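PDB 2CZD: orotidine 5'-phosphate decarboxylase from Pyrococcus horikoshii, which probably catalyses, as a homodimer, the decarboxylation of orotidine 5'-monophosphate to UMP, the last step of de novo UMP biosynthesis. Local coordinates for residues V88-V93 with N129-F134; I2-D7 with K19-Y24; Y148-L153 with G178-I183. All coordinates share one frame; numbering follows the deposited sequence.

In the fold
The chain folds as an eight-stranded parallel TIM barrel, and the three contacts sit round its wall. Interactions 2 and 3 meet on neighbouring strands, 2-5 and 181-184: V3 N lies 2.8 Å from I182 O, a probable hydrogen bond where the first strand closes the barrel against the last. Interaction 1 is on the far side of the chain's centre from interaction 2, with centres about 28 Å apart, but it touches interaction 3 through N129 ND2 and R152 O, 3.0 Å apart. Towards the substrate site, interaction 2 includes the substrate-binding D7, while the side chain of V93 in interaction 1 is about 8 Å from that of substrate-binding L60 and about 11 Å from that of K59, the proton donor.

Interaction 1 (V88-V93 with N129-F134); sequences VGRDSV and NEIEPF
E130 OE2 takes the shortest polar bond of this contact, from R90 NE at 3.0 Å. The N-H points almost straight at the oxygen (167°). That oxygen lies in the guanidinium plane; the N-H meets it on the syn side of the carboxylate, 30° out of that group's plane. R90 NH2 adds two weak bonds, to E130 OE2 at 3.4 Å and to E130 OE1 at 3.5 Å, so the NE/NH2 edge of the arginine faces the acid while the two planes stay 42° apart. R90 runs extended from CG to NE, and the E130 chain is extended beyond CG, which lets the charged ends meet from two separate helices. R90 NH1 forms a salt bridge with E115 of the second subunit, so one guanidinium serves two acids. A leucine here would probably leave E130 and that E115 without their cationic mate and remove a charged link across the dimer interface.

Deeper in, the contact is apolar. With its CG1 anti to the carbonyl carbon, I131 sends CD1 across to V93, where it meets V93 CG1 at 3.6 Å. V93 also packs on I102 of strand 101-105, and I131 on M94 and K97. The contact thus joins the first turn of helix 90-97 to the last turn of helix 121-131, outside the barrel strand 101-105.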
ATOM      1  N   VAL B  88      -5.481   4.275  -8.317  1.00  7.57           N
ATOM      2  CA  VAL B  88      -4.296   5.035  -8.654  1.00  7.92           C
ATOM      3  C   VAL B  88      -4.022   5.148 -10.148  1.00 10.30           C
ATOM      4  O   VAL B  88      -3.187   5.939 -10.564  1.00  9.66           O
ATOM      5  CB  VAL B  88      -3.087   4.460  -7.848  1.00  9.38           C
ATOM      6  CG1 VAL B  88      -1.801   5.230  -8.112  1.00 10.09           C
ATOM      7  CG2 VAL B  88      -3.413   4.573  -6.351  1.00 14.66           C
ATOM      8  N   GLY B  89      -4.729   4.369 -10.957  1.00  7.04           N
ATOM      9  CA  GLY B  89      -4.524   4.493 -12.388  1.00  7.87           C
ATOM     10  C   GLY B  89      -4.095   3.214 -13.074  1.00  8.33           C
ATOM     11  O   GLY B  89      -3.536   2.320 -12.447  1.00  8.60           O
ATOM     12  N   ARG B  90      -4.359   3.150 -14.375  1.00  7.84           N
ATOM     13  CA  ARG B  90      -4.012   1.990 -15.187  1.00  7.80           C
ATOM     14  C   ARG B  90      -2.495   1.773 -15.303  1.00  9.29           C
ATOM     15  O   ARG B  90      -2.044   0.632 -15.380  1.00  9.39           O
ATOM     16  CB  ARG B  90      -4.619   2.154 -16.579  1.00  8.59           C
ATOM     17  CG  ARG B  90      -6.139   2.144 -16.558  1.00 13.37           C
ATOM     18  CD  ARG B  90      -6.686   2.684 -17.882  1.00 15.76           C
ATOM     19  NE  ARG B  90      -8.141   2.547 -18.053  1.00 24.28           N
ATOM     20  CZ  ARG B  90      -9.087   3.289 -17.465  1.00 28.31           C
ATOM     21  NH1 ARG B  90      -8.787   4.270 -16.612  1.00 26.19           N
ATOM     22  NH2 ARG B  90     -10.367   3.071 -17.781  1.00 29.46           N
ATOM     23  N   ASP B  91      -1.714   2.850 -15.313  1.00  7.82           N
ATOM     24  CA  ASP B  91      -0.268   2.693 -15.395  1.00  8.33           C
ATOM     25  C   ASP B  91       0.276   2.007 -14.150  1.00  9.06           C
ATOM     26  O   ASP B  91       1.142   1.136 -14.255  1.00 10.67           O
ATOM     27  CB  ASP B  91       0.458   4.031 -15.683  1.00  8.89           C
ATOM     28  CG  ASP B  91      -0.006   5.188 -14.803  1.00 12.64           C
ATOM     29  OD1 ASP B  91       0.486   6.317 -15.032  1.00 10.51           O
ATOM     30  OD2 ASP B  91      -0.835   4.999 -13.904  1.00  8.31           O
ATOM     31  N   SER B  92      -0.234   2.383 -12.979  1.00  9.91           N
ATOM     32  CA  SER B  92       0.198   1.741 -11.750  1.00  8.65           C
ATOM     33  C   SER B  92      -0.227   0.272 -11.712  1.00  8.16           C
ATOM     34  O   SER B  92       0.508  -0.562 -11.178  1.00  8.83           O
ATOM     35  CB  SER B  92      -0.317   2.504 -10.528  1.00  9.30           C
ATOM     36  OG  SER B  92       0.408   3.725 -10.391  1.00  9.52           O
ATOM     37  N   VAL B  93      -1.381  -0.054 -12.304  1.00  6.35           N
ATOM     38  CA  VAL B  93      -1.820  -1.450 -12.350  1.00  7.95           C
ATOM     39  C   VAL B  93      -0.935  -2.217 -13.331  1.00  8.67           C
ATOM     40  O   VAL B  93      -0.410  -3.296 -12.999  1.00  8.19           O
ATOM     41  CB  VAL B  93      -3.270  -1.567 -12.845  1.00  7.68           C
ATOM     42  CG1 VAL B  93      -3.643  -3.037 -12.986  1.00  9.56           C
ATOM     43  CG2 VAL B  93      -4.221  -0.895 -11.852  1.00  7.92           C
ATOM     44  N   ASN B 129     -12.362  -4.813 -16.593  1.00  9.17           N
ATOM     45  CA  ASN B 129     -12.742  -5.480 -17.835  1.00 10.59           C
ATOM     46  C   ASN B 129     -11.741  -5.183 -18.955  1.00 13.02           C
ATOM     47  O   ASN B 129     -11.489  -6.030 -19.812  1.00 14.78           O
ATOM     48  CB  ASN B 129     -14.149  -5.057 -18.243  1.00 10.26           C
ATOM     49  CG  ASN B 129     -15.208  -5.682 -17.372  1.00 11.51           C
ATOM     50  OD1 ASN B 129     -14.940  -6.655 -16.655  1.00 12.73           O
ATOM     51  ND2 ASN B 129     -16.418  -5.146 -17.439  1.00 11.85           N
ATOM     52  N   GLU B 130     -11.158  -3.987 -18.938  1.00 11.72           N
ATOM     53  CA  GLU B 130     -10.190  -3.595 -19.956  1.00 13.82           C
ATOM     54  C   GLU B 130      -8.870  -4.316 -19.729  1.00 11.26           C
ATOM     55  O   GLU B 130      -8.272  -4.875 -20.656  1.00 13.57           O
ATOM     56  CB  GLU B 130      -9.912  -2.086 -19.890  1.00 16.60           C
ATOM     57  CG  GLU B 130     -11.041  -1.153 -20.313  1.00 23.68           C
ATOM     58  CD  GLU B 130     -10.638   0.331 -20.220  1.00 29.27           C
ATOM     59  OE1 GLU B 130     -11.508   1.195 -20.452  1.00 30.46           O
ATOM     60  OE2 GLU B 130      -9.455   0.642 -19.916  1.00 32.29           O
ATOM     61  N   ILE B 131      -8.420  -4.313 -18.478  1.00  9.37           N
ATOM     62  CA  ILE B 131      -7.137  -4.903 -18.132  1.00  9.08           C
ATOM     63  C   ILE B 131      -7.111  -6.427 -18.088  1.00  8.97           C
ATOM     64  O   ILE B 131      -6.088  -7.044 -18.392  1.00  9.93           O
ATOM     65  CB  ILE B 131      -6.642  -4.308 -16.788  1.00  8.17           C
ATOM     66  CG1 ILE B 131      -6.187  -2.858 -17.027  1.00 13.31           C
ATOM     67  CG2 ILE B 131      -5.486  -5.139 -16.210  1.00 10.72           C
ATOM     68  CD1 ILE B 131      -5.756  -2.120 -15.785  1.00 15.75           C
ATOM     69  N   GLU B 132      -8.253  -7.025 -17.744  1.00  9.96           N
ATOM     70  CA  GLU B 132      -8.386  -8.475 -17.622  1.00 10.24           C
ATOM     71  C   GLU B 132      -7.374  -9.105 -16.644  1.00  8.33           C
ATOM     72  O   GLU B 132      -6.508  -9.895 -17.029  1.00 10.00           O
ATOM     73  CB  GLU B 132      -8.321  -9.167 -18.997  1.00 11.18           C
ATOM     74  CG  GLU B 132      -9.421  -8.713 -19.936  1.00 11.81           C
ATOM     75  CD  GLU B 132      -9.322  -9.329 -21.333  1.00 18.01           C
ATOM     76  OE1 GLU B 132     -10.195  -9.019 -22.166  1.00 18.99           O
ATOM     77  OE2 GLU B 132      -8.371 -10.099 -21.607  1.00 26.24           O
ATOM     78  N   PRO B 133      -7.443  -8.711 -15.362  1.00  9.24           N
ATOM     79  CA  PRO B 133      -6.550  -9.265 -14.336  1.00  8.13           C
ATOM     80  C   PRO B 133      -7.013 -10.708 -14.074  1.00  9.17           C
ATOM     81  O   PRO B 133      -8.049 -11.143 -14.587  1.00 10.43           O
ATOM     82  CB  PRO B 133      -6.842  -8.392 -13.112  1.00  9.08           C
ATOM     83  CG  PRO B 133      -8.327  -8.115 -13.275  1.00  8.23           C
ATOM     84  CD  PRO B 133      -8.420  -7.781 -14.762  1.00  9.08           C
ATOM     85  N   PHE B 134      -6.250 -11.440 -13.277  1.00  9.20           N
ATOM     86  CA  PHE B 134      -6.669 -12.796 -12.919  1.00  9.33           C
ATOM     87  C   PHE B 134      -8.024 -12.729 -12.214  1.00 11.04           C
ATOM     88  O   PHE B 134      -8.902 -13.558 -12.452  1.00 10.38           O
ATOM     89  CB  PHE B 134      -5.644 -13.441 -11.978  1.00  9.27           C
ATOM     90  CG  PHE B 134      -6.108 -14.754 -11.376  1.00  8.83           C
ATOM     91  CD1 PHE B 134      -6.606 -14.807 -10.077  1.00  9.10           C
ATOM     92  CD2 PHE B 134      -6.043 -15.932 -12.114  1.00  9.39           C
ATOM     93  CE1 PHE B 134      -7.031 -16.006  -9.506  1.00  9.95           C
ATOM     94  CE2 PHE B 134      -6.463 -17.136 -11.559  1.00 11.81           C
ATOM     95  CZ  PHE B 134      -6.960 -17.179 -10.248  1.00 10.39           C
TER

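Interaction 2 (I2-D7 with K19-Y24); sequences IVLALD and KSVKDY
I2 and Y24 bring the two backbones closest, their CA atoms 7.2 Å apart; between L4 CA and V21 CA the spacing has grown to 9.0 Å. With I2 beside Y24 and L4 beside V21, strand 2-5 and the 19-24 segment run in opposite senses, the latter making a short 3-10 turn before Y24. A water bridges the backbones where they are closest: it accepts from I2 N at 2.9 Å and donates to Y24 O at 2.8 Å. I2 and Y24 are thereby linked through one water.

Two small side-chain contacts complete the join. I2 lays its CD1 against the same carbonyl, 3.6 Å from Y24 O, so this oxygen meets both the water and a methyl group. Two residues further along the strand, L4 CD2 touches V21 CG2 at 3.8 Å, the two side chains crossing at about a right angle. V21 reaches it because CG2 sits between the backbone N and the carbonyl carbon, with CG1 anti to that carbon (chi1 -54°). I188 of helix 186-189 packs on I2, L4 and V21 alike, while the Y24 ring meets Y202 edge-to-face.

Strand 2-5, helix 11-21 and strand 27-31 form a beta-alpha-beta unit of the TIM barrel, here with the helix packed on its preceding strand, which leads into the substrate-binding D7.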
ATOM      1  N   ILE B   2     -10.751 -22.590  -1.610  1.00 10.50           N
ATOM      2  CA  ILE B   2     -10.483 -21.733  -0.470  1.00 10.54           C
ATOM      3  C   ILE B   2      -9.138 -21.034  -0.527  1.00 11.97           C
ATOM      4  O   ILE B   2      -8.137 -21.654  -0.848  1.00 12.49           O
ATOM      5  CB  ILE B   2     -10.530 -22.583   0.837  1.00 12.35           C
ATOM      6  CG1 ILE B   2     -11.911 -23.195   0.987  1.00 13.42           C
ATOM      7  CG2 ILE B   2     -10.129 -21.748   2.061  1.00 12.80           C
ATOM      8  CD1 ILE B   2     -11.983 -24.221   2.122  1.00 15.36           C
ATOM      9  N   VAL B   3      -9.143 -19.735  -0.224  1.00 10.55           N
ATOM     10  CA  VAL B   3      -7.917 -18.955  -0.128  1.00 10.73           C
ATOM     11  C   VAL B   3      -7.752 -18.715   1.363  1.00  9.29           C
ATOM     12  O   VAL B   3      -8.601 -18.108   1.988  1.00 12.74           O
ATOM     13  CB  VAL B   3      -8.025 -17.592  -0.840  1.00 10.09           C
ATOM     14  CG1 VAL B   3      -6.782 -16.743  -0.501  1.00  9.37           C
ATOM     15  CG2 VAL B   3      -8.121 -17.826  -2.365  1.00 10.68           C
ATOM     16  N   LEU B   4      -6.663 -19.218   1.934  1.00 10.46           N
ATOM     17  CA  LEU B   4      -6.419 -19.040   3.364  1.00  9.94           C
ATOM     18  C   LEU B   4      -5.682 -17.732   3.625  1.00  9.49           C
ATOM     19  O   LEU B   4      -4.555 -17.562   3.153  1.00  9.73           O
ATOM     20  CB  LEU B   4      -5.573 -20.203   3.908  1.00 13.04           C
ATOM     21  CG  LEU B   4      -5.155 -20.037   5.373  1.00 13.19           C
ATOM     22  CD1 LEU B   4      -6.383 -20.063   6.269  1.00 12.87           C
ATOM     23  CD2 LEU B   4      -4.198 -21.181   5.758  1.00 12.26           C
ATOM     24  N   ALA B   5      -6.332 -16.823   4.350  1.00  9.99           N
ATOM     25  CA  ALA B   5      -5.712 -15.546   4.745  1.00 11.08           C
ATOM     26  C   ALA B   5      -4.873 -15.952   5.960  1.00 11.20           C
ATOM     27  O   ALA B   5      -5.380 -16.052   7.098  1.00 12.69           O
ATOM     28  CB  ALA B   5      -6.778 -14.531   5.129  1.00 10.05           C
ATOM     29  N   LEU B   6      -3.591 -16.203   5.697  1.00 11.72           N
ATOM     30  CA  LEU B   6      -2.661 -16.703   6.710  1.00 12.25           C
ATOM     31  C   LEU B   6      -2.100 -15.587   7.572  1.00 12.09           C
ATOM     32  O   LEU B   6      -0.895 -15.263   7.527  1.00 13.14           O
ATOM     33  CB  LEU B   6      -1.536 -17.475   6.031  1.00 14.01           C
ATOM     34  CG  LEU B   6      -0.616 -18.271   6.964  1.00 12.67           C
ATOM     35  CD1 LEU B   6      -1.438 -19.344   7.671  1.00 15.22           C
ATOM     36  CD2 LEU B   6       0.496 -18.903   6.149  1.00 16.05           C
ATOM     37  N   ASP B   7      -2.990 -15.028   8.375  1.00 11.77           N
ATOM     38  CA  ASP B   7      -2.644 -13.903   9.222  1.00 13.70           C
ATOM     39  C   ASP B   7      -2.170 -14.366  10.594  1.00 15.77           C
ATOM     40  O   ASP B   7      -2.733 -14.011  11.625  1.00 16.72           O
ATOM     41  CB  ASP B   7      -3.844 -12.959   9.317  1.00 11.93           C
ATOM     42  CG  ASP B   7      -4.244 -12.379   7.962  1.00 14.48           C
ATOM     43  OD1 ASP B   7      -3.412 -12.410   7.028  1.00 13.26           O
ATOM     44  OD2 ASP B   7      -5.384 -11.878   7.834  1.00 17.03           O
ATOM     45  N   LYS B  19       0.923 -25.976   6.002  1.00 20.51           N
ATOM     46  CA  LYS B  19       1.223 -27.337   5.590  1.00 19.51           C
ATOM     47  C   LYS B  19       0.108 -28.293   5.997  1.00 20.77           C
ATOM     48  O   LYS B  19      -0.236 -29.219   5.260  1.00 18.04           O
ATOM     49  CB  LYS B  19       2.549 -27.798   6.215  1.00 22.24           C
ATOM     50  CG  LYS B  19       3.113 -29.055   5.571  1.00 30.89           C
ATOM     51  CD  LYS B  19       2.328 -30.311   5.962  1.00 32.68           C
ATOM     52  CE  LYS B  19       2.328 -31.332   4.828  1.00 33.33           C
ATOM     53  NZ  LYS B  19       1.593 -30.785   3.626  1.00 29.04           N
ATOM     54  N   SER B  20      -0.466 -28.055   7.168  1.00 19.62           N
ATOM     55  CA  SER B  20      -1.521 -28.926   7.667  1.00 20.94           C
ATOM     56  C   SER B  20      -2.827 -28.829   6.889  1.00 19.14           C
ATOM     57  O   SER B  20      -3.558 -29.811   6.762  1.00 17.90           O
ATOM     58  CB  SER B  20      -1.790 -28.629   9.143  1.00 20.65           C
ATOM     59  OG  SER B  20      -2.761 -29.519   9.660  1.00 28.22           O
ATOM     60  N   VAL B  21      -3.134 -27.651   6.361  1.00 16.77           N
ATOM     61  CA  VAL B  21      -4.389 -27.497   5.633  1.00 15.93           C
ATOM     62  C   VAL B  21      -4.251 -27.543   4.112  1.00 15.09           C
ATOM     63  O   VAL B  21      -5.243 -27.457   3.398  1.00 15.10           O
ATOM     64  CB  VAL B  21      -5.081 -26.166   6.015  1.00 16.76           C
ATOM     65  CG1 VAL B  21      -5.243 -26.064   7.543  1.00 17.41           C
ATOM     66  CG2 VAL B  21      -4.273 -24.988   5.465  1.00 16.38           C
ATOM     67  N   LYS B  22      -3.019 -27.702   3.624  1.00 16.90           N
ATOM     68  CA  LYS B  22      -2.762 -27.733   2.185  1.00 17.94           C
ATOM     69  C   LYS B  22      -3.758 -28.531   1.352  1.00 17.41           C
ATOM     70  O   LYS B  22      -4.154 -28.098   0.268  1.00 18.81           O
ATOM     71  CB  LYS B  22      -1.356 -28.275   1.917  1.00 20.34           C
ATOM     72  CG  LYS B  22      -1.051 -28.423   0.435  1.00 23.18           C
ATOM     73  CD  LYS B  22       0.364 -28.911   0.220  1.00 24.97           C
ATOM     74  CE  LYS B  22       0.639 -29.148  -1.262  1.00 28.61           C
ATOM     75  NZ  LYS B  22       2.007 -29.716  -1.456  1.00 28.83           N
ATOM     76  N   ASP B  23      -4.155 -29.705   1.840  1.00 18.13           N
ATOM     77  CA  ASP B  23      -5.083 -30.553   1.100  1.00 18.50           C
ATOM     78  C   ASP B  23      -6.428 -29.908   0.780  1.00 18.13           C
ATOM     79  O   ASP B  23      -7.077 -30.261  -0.212  1.00 16.74           O
ATOM     80  CB  ASP B  23      -5.329 -31.864   1.868  1.00 19.76           C
ATOM     81  CG  ASP B  23      -4.110 -32.786   1.866  1.00 28.03           C
ATOM     82  OD1 ASP B  23      -4.153 -33.824   2.555  1.00 30.76           O
ATOM     83  OD2 ASP B  23      -3.110 -32.487   1.178  1.00 30.72           O
ATOM     84  N   TYR B  24      -6.838 -28.948   1.604  1.00 18.51           N
ATOM     85  CA  TYR B  24      -8.129 -28.323   1.398  1.00 17.72           C
ATOM     86  C   TYR B  24      -8.154 -26.863   0.989  1.00 16.58           C
ATOM     87  O   TYR B  24      -9.213 -26.253   1.045  1.00 15.91           O
ATOM     88  CB  TYR B  24      -8.991 -28.502   2.652  1.00 17.76           C
ATOM     89  CG  TYR B  24      -9.172 -29.952   3.023  1.00 19.79           C
ATOM     90  CD1 TYR B  24      -8.428 -30.520   4.048  1.00 22.82           C
ATOM     91  CD2 TYR B  24     -10.056 -30.761   2.320  1.00 22.92           C
ATOM     92  CE1 TYR B  24      -8.558 -31.870   4.370  1.00 24.22           C
ATOM     93  CE2 TYR B  24     -10.193 -32.116   2.630  1.00 25.79           C
ATOM     94  CZ  TYR B  24      -9.441 -32.661   3.658  1.00 26.30           C
ATOM     95  OH  TYR B  24      -9.569 -34.003   3.974  1.00 29.51           O
TER
HETATM   96  O   HOH W   1     -10.026 -25.384  -1.494  1.00 19.57           O

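Interaction 3 (Y148-L153 with G178-I183); sequences YIRDRL and GADYII
R150, G178 and D180 meet chiefly through one water, which accepts from R150 NH1 at 2.8 Å and donates to G178 O at 2.6 Å and to D180 OD1 at 2.7 Å. It thus links a guanidinium, a carbonyl and a carboxylate. Direct charge contact is looser: R150 NH1 and D180 OD1 are 4.3 Å apart, beyond a salt bridge, although the acid lies near the guanidinium plane, at its edge. D180 OD1 is also bonded to I159 N, and R150 NH1 to I157 O, so both groups have partners on the chain leading into and along strand 158-161.

A hydrogen bond within 148-153 sets the arginine. R150 NH2 donates to L153 O at 2.9 Å, from above the carbonyl plane rather than along a lone pair. With CG anti to the backbone N (chi1 -178°) and the chain turned about both CB-CG and CG-CD (chi2 68°, chi3 -83°), R150 folds its guanidinium back to the carbonyl of L153, three residues on.

Close approach to the G178 backbone makes up the rest. R150 and G178 have CA atoms 5.9 Å apart, and R150 CD comes within 4.3 Å of G178 O. G178 ends helix 170-177 in a Schellman motif; its positive phi favours glycine, and a CB there would sit tight against that of R150.

Chemically, this is a solvent-mediated polar junction at the surface: the water, accepting from R150 and donating to G178 and D180, joins charges too far apart for a salt bridge, so that their direct attraction is probably modest.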
ATOM      1  N   TYR B 148     -23.632  -8.777  -7.948  1.00 13.78           N
ATOM      2  CA  TYR B 148     -23.607  -7.445  -8.541  1.00 13.62           C
ATOM      3  C   TYR B 148     -22.344  -7.293  -9.374  1.00 12.53           C
ATOM      4  O   TYR B 148     -22.375  -6.806 -10.505  1.00 13.67           O
ATOM      5  CB  TYR B 148     -23.609  -6.372  -7.455  1.00 16.13           C
ATOM      6  CG  TYR B 148     -23.593  -4.966  -8.003  1.00 16.40           C
ATOM      7  CD1 TYR B 148     -24.777  -4.269  -8.206  1.00 19.14           C
ATOM      8  CD2 TYR B 148     -22.400  -4.341  -8.334  1.00 15.29           C
ATOM      9  CE1 TYR B 148     -24.771  -2.972  -8.725  1.00 20.16           C
ATOM     10  CE2 TYR B 148     -22.382  -3.041  -8.862  1.00 16.59           C
ATOM     11  CZ  TYR B 148     -23.578  -2.368  -9.050  1.00 22.72           C
ATOM     12  OH  TYR B 148     -23.574  -1.077  -9.539  1.00 19.45           O
ATOM     13  N   ILE B 149     -21.228  -7.707  -8.797  1.00 11.73           N
ATOM     14  CA  ILE B 149     -19.960  -7.600  -9.501  1.00  9.19           C
ATOM     15  C   ILE B 149     -19.899  -8.585 -10.668  1.00 10.64           C
ATOM     16  O   ILE B 149     -19.476  -8.227 -11.773  1.00  9.71           O
ATOM     17  CB  ILE B 149     -18.772  -7.805  -8.509  1.00 12.04           C
ATOM     18  CG1 ILE B 149     -18.736  -6.591  -7.560  1.00 12.48           C
ATOM     19  CG2 ILE B 149     -17.459  -8.042  -9.264  1.00 10.11           C
ATOM     20  CD1 ILE B 149     -17.750  -6.710  -6.398  1.00 14.19           C
ATOM     21  N   ARG B 150     -20.321  -9.813 -10.425  1.00 10.44           N
ATOM     22  CA  ARG B 150     -20.302 -10.830 -11.464  1.00  8.88           C
ATOM     23  C   ARG B 150     -21.104 -10.398 -12.700  1.00  8.08           C
ATOM     24  O   ARG B 150     -20.688 -10.672 -13.835  1.00 12.74           O
ATOM     25  CB  ARG B 150     -20.866 -12.148 -10.890  1.00  8.73           C
ATOM     26  CG  ARG B 150     -20.859 -13.326 -11.855  1.00  9.98           C
ATOM     27  CD  ARG B 150     -19.431 -13.806 -12.183  1.00  7.07           C
ATOM     28  NE  ARG B 150     -18.780 -13.035 -13.244  1.00  9.24           N
ATOM     29  CZ  ARG B 150     -17.467 -13.059 -13.487  1.00 10.68           C
ATOM     30  NH1 ARG B 150     -16.653 -13.799 -12.734  1.00  9.06           N
ATOM     31  NH2 ARG B 150     -16.976 -12.362 -14.506  1.00 11.50           N
ATOM     32  N   ASP B 151     -22.235  -9.724 -12.484  1.00 10.04           N
ATOM     33  CA  ASP B 151     -23.078  -9.304 -13.602  1.00 12.49           C
ATOM     34  C   ASP B 151     -22.439  -8.208 -14.453  1.00 15.29           C
ATOM     35  O   ASP B 151     -22.883  -7.966 -15.578  1.00 18.13           O
ATOM     36  CB  ASP B 151     -24.431  -8.783 -13.102  1.00 14.78           C
ATOM     37  CG  ASP B 151     -25.292  -9.865 -12.470  1.00 16.69           C
ATOM     38  OD1 ASP B 151     -25.042 -11.061 -12.722  1.00 15.67           O
ATOM     39  OD2 ASP B 151     -26.235  -9.504 -11.728  1.00 17.34           O
ATOM     40  N   ARG B 152     -21.415  -7.536 -13.923  1.00 10.80           N
ATOM     41  CA  ARG B 152     -20.766  -6.447 -14.647  1.00 12.02           C
ATOM     42  C   ARG B 152     -19.359  -6.785 -15.114  1.00 11.09           C
ATOM     43  O   ARG B 152     -18.800  -6.094 -15.970  1.00 12.24           O
ATOM     44  CB  ARG B 152     -20.722  -5.206 -13.749  1.00 12.77           C
ATOM     45  CG  ARG B 152     -22.102  -4.646 -13.499  1.00 14.30           C
ATOM     46  CD  ARG B 152     -22.167  -3.711 -12.315  1.00 15.48           C
ATOM     47  NE  ARG B 152     -23.513  -3.146 -12.249  1.00 18.96           N
ATOM     48  CZ  ARG B 152     -24.608  -3.825 -11.908  1.00 19.73           C
ATOM     49  NH1 ARG B 152     -25.790  -3.214 -11.907  1.00 22.32           N
ATOM     50  NH2 ARG B 152     -24.536  -5.102 -11.533  1.00 17.37           N
ATOM     51  N   LEU B 153     -18.810  -7.858 -14.558  1.00 10.41           N
ATOM     52  CA  LEU B 153     -17.445  -8.283 -14.835  1.00 11.23           C
ATOM     53  C   LEU B 153     -17.303  -9.255 -15.997  1.00 12.08           C
ATOM     54  O   LEU B 153     -18.056 -10.228 -16.104  1.00 12.05           O
ATOM     55  CB  LEU B 153     -16.847  -8.914 -13.566  1.00 12.21           C
ATOM     56  CG  LEU B 153     -15.346  -9.252 -13.524  1.00 10.01           C
ATOM     57  CD1 LEU B 153     -14.507  -7.970 -13.461  1.00 11.05           C
ATOM     58  CD2 LEU B 153     -15.068 -10.082 -12.262  1.00 10.71           C
ATOM     59  N   GLY B 178     -21.335 -16.474  -7.636  1.00 11.08           N
ATOM     60  CA  GLY B 178     -20.281 -15.965  -8.504  1.00 12.16           C
ATOM     61  C   GLY B 178     -18.877 -16.006  -7.942  1.00 12.01           C
ATOM     62  O   GLY B 178     -17.919 -15.602  -8.613  1.00 11.51           O
ATOM     63  N   ALA B 179     -18.725 -16.488  -6.716  1.00  9.50           N
ATOM     64  CA  ALA B 179     -17.386 -16.549  -6.151  1.00 10.46           C
ATOM     65  C   ALA B 179     -16.601 -17.762  -6.640  1.00 12.41           C
ATOM     66  O   ALA B 179     -17.029 -18.913  -6.444  1.00 12.74           O
ATOM     67  CB  ALA B 179     -17.447 -16.585  -4.615  1.00 11.93           C
ATOM     68  N   ASP B 180     -15.458 -17.528  -7.289  1.00 10.04           N
ATOM     69  CA  ASP B 180     -14.597 -18.640  -7.683  1.00 10.42           C
ATOM     70  C   ASP B 180     -13.797 -19.166  -6.490  1.00 11.52           C
ATOM     71  O   ASP B 180     -13.459 -20.347  -6.431  1.00 12.17           O
ATOM     72  CB  ASP B 180     -13.626 -18.212  -8.778  1.00  9.32           C
ATOM     73  CG  ASP B 180     -14.346 -17.849 -10.045  1.00 12.50           C
ATOM     74  OD1 ASP B 180     -14.544 -16.641 -10.292  1.00 11.28           O
ATOM     75  OD2 ASP B 180     -14.739 -18.788 -10.787  1.00 11.89           O
ATOM     76  N   TYR B 181     -13.472 -18.260  -5.566  1.00  9.69           N
ATOM     77  CA  TYR B 181     -12.730 -18.564  -4.350  1.00  9.93           C
ATOM     78  C   TYR B 181     -13.378 -17.865  -3.175  1.00  9.91           C
ATOM     79  O   TYR B 181     -13.925 -16.757  -3.311  1.00 11.05           O
ATOM     80  CB  TYR B 181     -11.289 -18.034  -4.427  1.00  9.61           C
ATOM     81  CG  TYR B 181     -10.477 -18.606  -5.560  1.00 11.03           C
ATOM     82  CD1 TYR B 181      -9.708 -19.757  -5.379  1.00  9.46           C
ATOM     83  CD2 TYR B 181     -10.497 -18.004  -6.821  1.00 11.18           C
ATOM     84  CE1 TYR B 181      -8.970 -20.301  -6.432  1.00 10.53           C
ATOM     85  CE2 TYR B 181      -9.774 -18.535  -7.875  1.00 10.27           C
ATOM     86  CZ  TYR B 181      -9.015 -19.677  -7.677  1.00 13.20           C
ATOM     87  OH  TYR B 181      -8.309 -20.207  -8.725  1.00 16.93           O
ATOM     88  N   ILE B 182     -13.290 -18.519  -2.016  1.00 10.98           N
ATOM     89  CA  ILE B 182     -13.786 -17.976  -0.772  1.00 11.36           C
ATOM     90  C   ILE B 182     -12.515 -17.706   0.040  1.00 11.92           C
ATOM     91  O   ILE B 182     -11.660 -18.595   0.151  1.00 12.38           O
ATOM     92  CB  ILE B 182     -14.638 -19.014  -0.010  1.00 15.43           C
ATOM     93  CG1 ILE B 182     -15.850 -19.422  -0.861  1.00 19.68           C
ATOM     94  CG2 ILE B 182     -15.083 -18.432   1.314  1.00 19.18           C
ATOM     95  CD1 ILE B 182     -16.737 -18.261  -1.201  1.00 17.92           C
ATOM     96  N   ILE B 183     -12.359 -16.485   0.554  1.00 10.29           N
ATOM     97  CA  ILE B 183     -11.190 -16.144   1.374  1.00  9.83           C
ATOM     98  C   ILE B 183     -11.606 -16.345   2.829  1.00 10.04           C
ATOM     99  O   ILE B 183     -12.575 -15.739   3.304  1.00 10.84           O
ATOM    100  CB  ILE B 183     -10.766 -14.677   1.158  1.00  8.95           C
ATOM    101  CG1 ILE B 183     -10.282 -14.515  -0.284  1.00  8.37           C
ATOM    102  CG2 ILE B 183      -9.708 -14.263   2.169  1.00 12.86           C
ATOM    103  CD1 ILE B 183     -10.061 -13.063  -0.671  1.00 11.24           C
TER
HETATM  104  O   HOH W   2     -17.101 -16.021 -11.022  1.00 10.56           O